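Local structure of pseudopilin EpsI (2RET) at residues Met15-Val20 / Ser77-Val82. The protein probably serves as a minor pseudopilin of the periplasm-spanning pseudopilus, required for type II secretion of proteases and toxins from the periplasm. The protein carries 2 engineered substitutions. Numbering follows the deposited sequence.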
HETATM    1  N   MSE A  15     -33.970   5.465   1.092  1.00 15.28           N
HETATM    2  CA  MSE A  15     -33.118   4.489   1.697  1.00 16.14           C
HETATM    3  C   MSE A  15     -33.123   3.172   0.912  1.00 15.28           C
HETATM    4  O   MSE A  15     -32.080   2.588   0.668  1.00 15.56           O
HETATM    5  CB  MSE A  15     -33.610   4.248   3.125  1.00 16.80           C
HETATM    6  CG  MSE A  15     -32.811   3.227   3.888  1.00 21.45           C
HETATM    7 SE   MSE A  15     -33.385   3.110   5.746  1.00 35.64          SE
HETATM    8  CE  MSE A  15     -34.311   4.844   6.007  1.00 25.72           C
ATOM      9  N   PHE A  16     -34.294   2.728   0.525  1.00 13.42           N
ATOM     10  CA  PHE A  16     -34.414   1.504  -0.221  1.00 13.54           C
ATOM     11  C   PHE A  16     -33.900   1.606  -1.656  1.00 13.74           C
ATOM     12  O   PHE A  16     -33.232   0.675  -2.095  1.00 14.02           O
ATOM     13  CB  PHE A  16     -35.842   0.989  -0.191  1.00 12.93           C
ATOM     14  CG  PHE A  16     -36.348   0.681   1.201  1.00 13.86           C
ATOM     15  CD1 PHE A  16     -35.521   0.105   2.162  1.00 12.06           C
ATOM     16  CD2 PHE A  16     -37.674   0.944   1.543  1.00 13.95           C
ATOM     17  CE1 PHE A  16     -35.991  -0.164   3.427  1.00 14.00           C
ATOM     18  CE2 PHE A  16     -38.151   0.654   2.808  1.00 11.04           C
ATOM     19  CZ  PHE A  16     -37.323   0.106   3.748  1.00 11.87           C
ATOM     20  N   ALA A  17     -34.215   2.697  -2.378  1.00 12.81           N
ATOM     21  CA  ALA A  17     -33.598   2.924  -3.691  1.00 13.21           C
ATOM     22  C   ALA A  17     -32.051   3.039  -3.615  1.00 13.54           C
ATOM     23  O   ALA A  17     -31.393   2.538  -4.500  1.00 14.95           O
ATOM     24  CB  ALA A  17     -34.238   4.132  -4.478  1.00 11.58           C
ATOM     25  N   ALA A  18     -31.497   3.670  -2.574  1.00 13.93           N
ATOM     26  CA  ALA A  18     -30.054   3.674  -2.326  1.00 14.17           C
ATOM     27  C   ALA A  18     -29.471   2.261  -2.096  1.00 14.78           C
ATOM     28  O   ALA A  18     -28.386   1.942  -2.578  1.00 14.89           O
ATOM     29  CB  ALA A  18     -29.717   4.608  -1.130  1.00 13.54           C
HETATM   30  N   MSE A  19     -30.185   1.415  -1.349  1.00 15.25           N
HETATM   31  CA  MSE A  19     -29.800   0.037  -1.185  1.00 15.52           C
HETATM   32  C   MSE A  19     -29.640  -0.694  -2.524  1.00 16.07           C
HETATM   33  O   MSE A  19     -28.654  -1.355  -2.729  1.00 17.17           O
HETATM   34  CB  MSE A  19     -30.792  -0.704  -0.305  1.00 15.78           C
HETATM   35  CG  MSE A  19     -30.681  -0.362   1.172  1.00 16.04           C
HETATM   36 SE   MSE A  19     -31.851  -1.467   2.275  1.00 20.50          SE
HETATM   37  CE  MSE A  19     -30.829  -3.156   2.338  1.00 14.69           C
ATOM     38  N   VAL A  20     -30.626  -0.586  -3.398  1.00 15.79           N
ATOM     39  CA  VAL A  20     -30.568  -1.138  -4.728  1.00 15.22           C
ATOM     40  C   VAL A  20     -29.382  -0.572  -5.560  1.00 15.44           C
ATOM     41  O   VAL A  20     -28.720  -1.315  -6.288  1.00 15.07           O
ATOM     42  CB  VAL A  20     -31.935  -0.905  -5.458  1.00 15.77           C
ATOM     43  CG1 VAL A  20     -31.858  -1.264  -6.982  1.00 13.43           C
ATOM     44  CG2 VAL A  20     -33.052  -1.689  -4.743  1.00 14.21           C
ATOM     45  N   SER A  77     -38.165   9.370 -13.564  1.00 24.33           N
ATOM     46  CA  SER A  77     -36.913   9.947 -13.140  1.00 24.09           C
ATOM     47  C   SER A  77     -36.447   9.212 -11.898  1.00 23.48           C
ATOM     48  O   SER A  77     -37.260   8.823 -11.056  1.00 22.89           O
ATOM     49  CB  SER A  77     -37.053  11.437 -12.826  1.00 24.19           C
ATOM     50  OG  SER A  77     -37.533  12.146 -13.954  1.00 24.98           O
ATOM     51  N   PRO A  78     -35.131   9.019 -11.786  1.00 23.54           N
ATOM     52  CA  PRO A  78     -34.607   8.254 -10.683  1.00 23.24           C
ATOM     53  C   PRO A  78     -34.798   8.940  -9.313  1.00 22.65           C
ATOM     54  O   PRO A  78     -34.891  10.161  -9.204  1.00 22.53           O
ATOM     55  CB  PRO A  78     -33.138   8.073 -11.057  1.00 23.27           C
ATOM     56  CG  PRO A  78     -32.801   9.239 -11.916  1.00 24.05           C
ATOM     57  CD  PRO A  78     -34.059   9.531 -12.673  1.00 24.36           C
ATOM     58  N   ILE A  79     -34.922   8.119  -8.298  1.00 22.29           N
ATOM     59  CA  ILE A  79     -34.922   8.565  -6.937  1.00 22.50           C
ATOM     60  C   ILE A  79     -33.468   8.847  -6.589  1.00 22.80           C
ATOM     61  O   ILE A  79     -33.169   9.831  -5.939  1.00 22.14           O
ATOM     62  CB  ILE A  79     -35.540   7.466  -6.005  1.00 22.40           C
ATOM     63  CG1 ILE A  79     -37.018   7.264  -6.349  1.00 24.42           C
ATOM     64  CG2 ILE A  79     -35.319   7.755  -4.494  1.00 20.04           C
ATOM     65  CD1 ILE A  79     -37.846   8.553  -6.387  1.00 24.83           C
ATOM     66  N   ILE A  80     -32.573   7.968  -7.026  1.00 24.04           N
ATOM     67  CA  ILE A  80     -31.146   8.097  -6.717  1.00 25.41           C
ATOM     68  C   ILE A  80     -30.274   7.821  -7.934  1.00 25.12           C
ATOM     69  O   ILE A  80     -30.564   6.955  -8.743  1.00 24.53           O
ATOM     70  CB  ILE A  80     -30.753   7.188  -5.497  1.00 25.60           C
ATOM     71  CG1 ILE A  80     -29.281   7.388  -5.090  1.00 26.63           C
ATOM     72  CG2 ILE A  80     -31.066   5.777  -5.770  1.00 25.67           C
ATOM     73  CD1 ILE A  80     -29.037   8.681  -4.349  1.00 28.46           C
ATOM     74  N   THR A  81     -29.240   8.630  -8.078  1.00 25.64           N
ATOM     75  CA  THR A  81     -28.174   8.376  -9.023  1.00 26.34           C
ATOM     76  C   THR A  81     -26.841   8.505  -8.289  1.00 26.19           C
ATOM     77  O   THR A  81     -26.634   9.459  -7.542  1.00 25.57           O
ATOM     78  CB  THR A  81     -28.205   9.340 -10.222  1.00 26.57           C
ATOM     79  OG1 THR A  81     -29.307   9.019 -11.057  1.00 29.16           O
ATOM     80  CG2 THR A  81     -26.960   9.182 -11.063  1.00 27.80           C
ATOM     81  N   VAL A  82     -25.953   7.527  -8.521  1.00 26.53           N
ATOM     82  CA  VAL A  82     -24.616   7.494  -7.945  1.00 26.05           C
ATOM     83  C   VAL A  82     -23.599   7.192  -9.041  1.00 25.15           C
ATOM     84  O   VAL A  82     -23.750   6.227  -9.816  1.00 23.27           O
ATOM     85  CB  VAL A  82     -24.489   6.451  -6.806  1.00 26.39           C
ATOM     86  CG1 VAL A  82     -23.080   6.482  -6.190  1.00 26.97           C
ATOM     87  CG2 VAL A  82     -25.540   6.706  -5.719  1.00 27.45           C
TER
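Helix-on-sheet packing in the pilin-like fold of this soluble periplasmic domain, which lacks the N-terminal transmembrane segment of the whole protein, brings Ala17, on helix 8-30, against Ile79 and Ile80, where the chain joins the last strand, 80-87, an outermost strand of the antiparallel sheet within this chain. The closest CA pair is Ala18 and Ile80, 6.3 Å apart, a short spacing consistent with the small side chain of Ala17 at the interface. Ala17 CB points toward the strand and meets two gamma methyls: CG2 of Ile79 at 3.8 Å and CG2 of Ile80 at the same distance. Ile79 also brings its CB to within 3.9 Å of Ala17 CB. Its CG2 stands anti to the backbone N, which sets that methyl against the alanine, while the end of its side chain leads away from the helix. In Ile80, CG1 is the anti branch (chi1 -176°), and CG2 lies between the backbone N and the carbonyl carbon. This methyl rests on the helix backbone, 3.5 Å from Ala17 O and 3.9 Å from Ala18 N. Both isoleucines make backbone hydrogen bonds with Val70 of strand 63-71 and form a classic beta bulge there, and Val70 also touches Ala17. Phe16 and Met19 pack both on strands of this chain's sheet and on the EpsJ chain, where Tyr158 meets the Phe16 ring edge-to-face. No hydrogen bond joins the two segments, and just 140 Å² is buried between them; their direct contact therefore rests on apolar packing of a few methyl groups, without the directional restraint of polar bonds.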